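Local coordinates for protein diguanylate cyclase (PDB 6EIB) that catalyses the condensation of two GTP molecules into the second messenger cyclic di-GMP through its magnesium-dependent GGDEF (here GGEEF) domain, and takes part in biofilm formation, at residues S32-D37 with E92-L97; L144-R149 with C156-S161. All coordinates share one frame; numbering follows the deposited sequence. Where two conformers were deposited one is given.

Interaction 1 of 2, residues S32-D37 with E92-L97; sequences SCISID and ETAFHL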
loop_
_atom_site.group_PDB
_atom_site.type_symbol
_atom_site.label_atom_id
_atom_site.label_comp_id
_atom_site.label_asym_id
_atom_site.label_seq_id
_atom_site.Cartn_x
_atom_site.Cartn_y
_atom_site.Cartn_z
ATOM N N SER A 32 2.629 7.278 8.807
ATOM C CA SER A 32 3.183 6.837 7.511
ATOM C C SER A 32 2.132 6.328 6.541
ATOM O O SER A 32 1.042 5.900 6.925
ATOM C CB SER A 32 4.242 5.744 7.728
ATOM O OG SER A 32 5.421 6.261 8.330
ATOM N N CYS A 33 2.476 6.378 5.247
ATOM C CA CYS A 33 1.519 6.063 4.232
ATOM C C CYS A 33 2.216 5.235 3.162
ATOM O O CYS A 33 3.259 5.645 2.678
ATOM C CB CYS A 33 0.966 7.367 3.643
ATOM S SG CYS A 33 -0.244 7.134 2.365
ATOM N N ILE A 34 1.664 4.072 2.830
ATOM C CA ILE A 34 2.236 3.234 1.745
ATOM C C ILE A 34 1.244 3.097 0.632
ATOM O O ILE A 34 0.108 2.687 0.870
ATOM C CB ILE A 34 2.576 1.796 2.209
ATOM C CG1 ILE A 34 3.510 1.808 3.423
ATOM C CG2 ILE A 34 3.228 1.012 1.026
ATOM C CD1 ILE A 34 3.549 0.414 4.207
ATOM N N SER A 35 1.677 3.403 -0.583
ATOM C CA SER A 35 0.869 3.208 -1.770
ATOM C C SER A 35 1.385 2.021 -2.536
ATOM O O SER A 35 2.580 1.932 -2.775
ATOM C CB SER A 35 0.919 4.440 -2.694
ATOM O OG SER A 35 0.365 5.564 -2.041
ATOM N N ILE A 36 0.506 1.096 -2.882
ATOM C CA ILE A 36 0.913 -0.150 -3.524
ATOM C C ILE A 36 0.139 -0.322 -4.785
ATOM O O ILE A 36 -1.042 -0.032 -4.808
ATOM C CB ILE A 36 0.685 -1.365 -2.592
ATOM C CG1 ILE A 36 1.720 -1.349 -1.476
ATOM C CG2 ILE A 36 0.802 -2.693 -3.379
ATOM C CD1 ILE A 36 1.456 -2.380 -0.374
ATOM N N ASP A 37 0.811 -0.729 -5.865
ATOM C CA ASP A 37 0.103 -1.050 -7.087
ATOM C C ASP A 37 0.615 -2.404 -7.571
ATOM O O ASP A 37 1.812 -2.635 -7.667
ATOM C CB ASP A 37 0.295 0.037 -8.146
ATOM C CG ASP A 37 -0.703 -0.092 -9.300
ATOM O OD1 ASP A 37 -1.917 0.138 -9.076
ATOM O OD2 ASP A 37 -0.276 -0.338 -10.442
ATOM N N GLU A 92 10.753 5.139 7.891
ATOM C CA GLU A 92 11.661 3.991 7.667
ATOM C C GLU A 92 11.073 2.663 8.057
ATOM O O GLU A 92 11.304 1.665 7.379
ATOM C CB GLU A 92 12.994 4.151 8.413
ATOM C CG GLU A 92 14.053 5.025 7.720
ATOM C CD GLU A 92 13.912 6.533 7.972
ATOM O OE1 GLU A 92 13.001 6.950 8.699
ATOM O OE2 GLU A 92 14.749 7.313 7.465
ATOM N N THR A 93 10.332 2.640 9.154
ATOM C CA THR A 93 9.661 1.422 9.581
ATOM C C THR A 93 8.646 1.040 8.506
ATOM O O THR A 93 8.618 -0.105 8.045
ATOM C CB THR A 93 8.972 1.624 10.932
ATOM O OG1 THR A 93 9.947 2.047 11.897
ATOM C CG2 THR A 93 8.307 0.330 11.400
ATOM N N ALA A 94 7.889 2.027 8.023
ATOM C CA ALA A 94 6.915 1.776 6.965
ATOM C C ALA A 94 7.598 1.259 5.695
ATOM O O ALA A 94 7.073 0.379 5.031
ATOM C CB ALA A 94 6.115 3.058 6.649
ATOM N N PHE A 95 8.759 1.808 5.364
ATOM C CA PHE A 95 9.482 1.380 4.191
ATOM C C PHE A 95 9.865 -0.099 4.335
ATOM O O PHE A 95 9.654 -0.910 3.422
ATOM C CB PHE A 95 10.721 2.240 3.988
ATOM C CG PHE A 95 11.519 1.858 2.778
ATOM C CD1 PHE A 95 11.112 2.246 1.498
ATOM C CD2 PHE A 95 12.662 1.094 2.911
ATOM C CE1 PHE A 95 11.857 1.866 0.371
ATOM C CE2 PHE A 95 13.417 0.716 1.790
ATOM C CZ PHE A 95 13.008 1.100 0.525
ATOM N N HIS A 96 10.388 -0.446 5.505
ATOM C CA HIS A 96 10.758 -1.823 5.744
ATOM C C HIS A 96 9.552 -2.752 5.628
ATOM O O HIS A 96 9.635 -3.803 5.000
ATOM C CB HIS A 96 11.388 -1.971 7.118
ATOM C CG HIS A 96 12.734 -1.333 7.233
ATOM N ND1 HIS A 96 13.619 -1.277 6.177
ATOM C CD2 HIS A 96 13.370 -0.770 8.290
ATOM C CE1 HIS A 96 14.734 -0.683 6.572
ATOM N NE2 HIS A 96 14.612 -0.370 7.852
ATOM N N LEU A 97 8.416 -2.349 6.184
ATOM C CA LEU A 97 7.202 -3.133 6.042
ATOM C C LEU A 97 6.805 -3.257 4.581
ATOM O O LEU A 97 6.410 -4.335 4.101
ATOM C CB LEU A 97 6.067 -2.504 6.828
ATOM C CG LEU A 97 6.314 -2.513 8.335
ATOM C CD1 LEU A 97 5.220 -1.706 9.019
ATOM C CD2 LEU A 97 6.423 -3.960 8.893
#

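Interaction 2 of 2, residues L144-R149 with C156-S161; sequences LYKAKR and CIYRQS. With SO4 (sulfate ion), chain G.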
loop_
_atom_site.group_PDB
_atom_site.type_symbol
_atom_site.label_atom_id
_atom_site.label_comp_id
_atom_site.label_asym_id
_atom_site.label_seq_id
_atom_site.Cartn_x
_atom_site.Cartn_y
_atom_site.Cartn_z
ATOM N N LEU A 144 5.686 5.942 -5.523
ATOM C CA LEU A 144 5.248 4.736 -6.213
ATOM C C LEU A 144 5.591 4.790 -7.700
ATOM O O LEU A 144 6.216 3.874 -8.265
ATOM C CB LEU A 144 3.731 4.557 -6.001
ATOM C CG LEU A 144 2.978 3.533 -6.868
ATOM C CD1 LEU A 144 3.496 2.067 -6.679
ATOM C CD2 LEU A 144 1.489 3.551 -6.495
ATOM N N TYR A 145 5.253 5.904 -8.346
ATOM C CA TYR A 145 5.542 6.026 -9.770
ATOM C C TYR A 145 7.037 6.141 -10.037
ATOM O O TYR A 145 7.526 5.729 -11.116
ATOM C CB TYR A 145 4.693 7.177 -10.396
ATOM C CG TYR A 145 3.293 6.626 -10.654
ATOM C CD1 TYR A 145 2.399 6.431 -9.604
ATOM C CD2 TYR A 145 2.908 6.195 -11.940
ATOM C CE1 TYR A 145 1.159 5.865 -9.796
ATOM C CE2 TYR A 145 1.640 5.626 -12.158
ATOM C CZ TYR A 145 0.776 5.456 -11.075
ATOM O OH TYR A 145 -0.491 4.893 -11.229
ATOM N N LYS A 146 7.776 6.691 -9.086
ATOM C CA LYS A 146 9.233 6.719 -9.210
ATOM C C LYS A 146 9.759 5.260 -9.175
ATOM O O LYS A 146 10.613 4.859 -9.986
ATOM C CB LYS A 146 9.809 7.572 -8.084
ATOM C CG LYS A 146 11.293 7.903 -8.105
ATOM C CD LYS A 146 11.672 8.663 -6.798
ATOM C CE LYS A 146 10.678 9.819 -6.466
ATOM N NZ LYS A 146 10.741 10.369 -5.035
ATOM N N ALA A 147 9.218 4.461 -8.254
ATOM C CA ALA A 147 9.585 3.043 -8.167
ATOM C C ALA A 147 9.330 2.317 -9.496
ATOM O O ALA A 147 10.177 1.584 -10.012
ATOM C CB ALA A 147 8.804 2.374 -7.026
ATOM N N LYS A 148 8.153 2.550 -10.059
ATOM C CA LYS A 148 7.731 1.929 -11.315
ATOM C C LYS A 148 8.628 2.273 -12.512
ATOM O O LYS A 148 8.653 1.532 -13.498
ATOM C CB LYS A 148 6.285 2.320 -11.596
ATOM C CG LYS A 148 5.308 1.705 -10.624
ATOM C CD LYS A 148 3.894 2.278 -10.837
ATOM C CE LYS A 148 3.264 1.787 -12.118
ATOM N NZ LYS A 148 2.837 0.379 -11.915
ATOM N N ARG A 149 9.367 3.381 -12.451
ATOM C CA ARG A 149 10.241 3.750 -13.564
ATOM C C ARG A 149 11.335 2.701 -13.798
ATOM O O ARG A 149 11.913 2.646 -14.895
ATOM C CB ARG A 149 10.932 5.102 -13.330
ATOM C CG ARG A 149 10.058 6.324 -13.299
ATOM C CD ARG A 149 9.079 6.415 -14.420
ATOM N NE ARG A 149 9.668 7.010 -15.611
ATOM C CZ ARG A 149 9.031 7.189 -16.770
ATOM N NH1 ARG A 149 7.761 6.829 -16.918
ATOM N NH2 ARG A 149 9.679 7.718 -17.787
ATOM N N CYS A 156 10.059 2.475 -3.289
ATOM C CA CYS A 156 10.752 3.754 -3.150
ATOM C C CYS A 156 10.206 4.567 -1.981
ATOM O O CYS A 156 9.007 4.607 -1.740
ATOM C CB CYS A 156 10.640 4.590 -4.431
ATOM S SG CYS A 156 11.880 4.197 -5.680
ATOM N N ILE A 157 11.097 5.234 -1.264
ATOM C CA ILE A 157 10.647 6.195 -0.261
ATOM C C ILE A 157 10.694 7.599 -0.884
ATOM O O ILE A 157 11.614 7.921 -1.638
ATOM C CB ILE A 157 11.500 6.121 0.991
ATOM C CG1 ILE A 157 10.935 6.998 2.103
ATOM C CG2 ILE A 157 12.905 6.529 0.694
ATOM C CD1 ILE A 157 11.623 6.679 3.409
ATOM N N TYR A 158 9.686 8.422 -0.639
ATOM C CA TYR A 158 9.751 9.779 -1.199
ATOM C C TYR A 158 10.835 10.634 -0.573
ATOM O O TYR A 158 10.918 10.738 0.644
ATOM C CB TYR A 158 8.415 10.498 -1.052
ATOM C CG TYR A 158 8.454 11.911 -1.585
ATOM C CD1 TYR A 158 8.852 12.974 -0.761
ATOM C CD2 TYR A 158 8.109 12.190 -2.892
ATOM C CE1 TYR A 158 8.902 14.268 -1.227
ATOM C CE2 TYR A 158 8.151 13.493 -3.373
ATOM C CZ TYR A 158 8.550 14.522 -2.532
ATOM O OH TYR A 158 8.595 15.821 -2.991
ATOM N N ARG A 159 11.616 11.287 -1.423
ATOM C CA ARG A 159 12.561 12.323 -1.025
ATOM C C ARG A 159 12.393 13.535 -1.944
ATOM O O ARG A 159 12.064 13.397 -3.124
ATOM C CB ARG A 159 14.009 11.828 -1.046
ATOM C CG ARG A 159 14.322 10.778 -0.006
ATOM C CD ARG A 159 13.938 11.288 1.379
ATOM N NE ARG A 159 14.171 10.288 2.421
ATOM C CZ ARG A 159 13.689 10.359 3.661
ATOM N NH1 ARG A 159 12.931 11.388 4.036
ATOM N NH2 ARG A 159 13.965 9.388 4.527
ATOM N N GLN A 160 12.659 14.711 -1.394
ATOM C CA GLN A 160 12.556 15.964 -2.128
ATOM C C GLN A 160 13.877 16.228 -2.829
ATOM O O GLN A 160 13.980 17.114 -3.675
ATOM C CB GLN A 160 12.225 17.106 -1.154
ATOM C CG GLN A 160 11.976 18.479 -1.765
ATOM C CD GLN A 160 10.654 18.554 -2.491
ATOM O OE1 GLN A 160 10.570 18.217 -3.671
ATOM N NE2 GLN A 160 9.607 18.982 -1.786
ATOM N N SER A 161 14.876 15.408 -2.514
ATOM C CA SER A 161 16.181 15.488 -3.161
ATOM C C SER A 161 16.118 15.142 -4.656
ATOM O O SER A 161 15.065 14.758 -5.187
ATOM C CB SER A 161 17.170 14.564 -2.455
ATOM O OG SER A 161 17.020 13.232 -2.910
HETATM S S SO4 G . 8.039 18.024 -5.642
HETATM O O1 SO4 G . 7.353 16.753 -5.464
HETATM O O2 SO4 G . 9.423 17.759 -6.019
HETATM O O3 SO4 G . 7.402 18.779 -6.722
HETATM O O4 SO4 G . 7.985 18.766 -4.387
#

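Interaction 1 of 2, residues S32-D37 with E92-L97
Ala94 of helix 91-107 packs against Ser32 and Ile34 of strand 31-38, the middle strand of the five-stranded sheet in the GGDEF fold. The contact is a small, buried helix-on-sheet joint. Its apolar part turns on one methyl group. Ala94 CB meets Ser32 CB at 3.4 Å, closer than carbons usually pack, so helix and strand sit tightly here. The same methyl, Ala94 CB, lies 4.3 Å from Ile34 CG1. Ser32 and Ile34 are two residues apart on the strand, and both turn their CB toward the helix. Leu86 and Val123, from the strands on either side of 31-38, also touch Ala94.

The Ser32 hydroxyl packs on this methyl too, with Ser32 OG 3.7 Å from Ala94 CB. OG stands beside its own backbone N, with chi1 at -70°. Its hydrogen bond goes outside the contact, to Thr89 O just ahead of the helix, which satisfies this buried hydroxyl.

One contact is with the helix backbone. The side chain of Ile34 is extended, chi2 163°, and its end methyl CD1 reaches Ala94 O at 3.6 Å.

Interaction 2 of 2, residues L144-R149 with C156-S161
The last beta-alpha-beta unit of the domain closes where Ala147, near the end of helix 133-148, meets Cys156 on the edge strand 154-157. The firm contact is between Cys156 CB and Ala147 CB, 3.9 Å apart. Cys156 has two conformers. In the one given, the thiol lies alongside the helix backbone, with Cys156 SG 3.6 Å from Ala147 CA and 3.8 Å from Ala147 CB. SG then sits beside the Cys156 backbone N, chi1 -85°.

The unit runs from strand 119-125 through the helix to strand 154-157, which lies parallel to the first strand. Cys156 and Tyr158 are hydrogen-bonded through their backbones to Val123 of that strand.

Lys146 reaches across from the helix to the chain after the strand. Its CG is anti to the backbone N, and with a bend at chi3, -47°, Lys146 NZ comes to 3.8 Å from Arg159 O. Lys146 NZ also approaches the Tyr158 ring obliquely, 3.9 Å from Tyr158 CD2. The Tyr158 hydroxyl donates to a sulfate, probably from the crystallisation liquor, with Tyr158 OH to sulfate O1 at 2.9 Å. That oxygen lies at the ring edge, in its plane. Arg138 and Gln142 also bond the sulfate.

In the fold
Interaction 1 comes first along the chain, and both of its segments precede those of interaction 2; their centres are 12 Å apart. Both belong to the GGDEF domain and reach the same sheet. Interaction 1 lies on the middle strand, interaction 2 on the outermost strand 154-157, with strand 119-125 between them. Helix 91-107 joins the two directly: Phe95 CE1 is 3.8 Å from Ile157 N. Helix 133-148 also links them, because its Leu144 touches Ser35 and Asp37 on the middle strand. Lys148 forms a long, weak ion pair with Asp37. Asp37 probably binds magnesium, as in related cyclases, so the Lys148 side chain reaches toward the probable metal site.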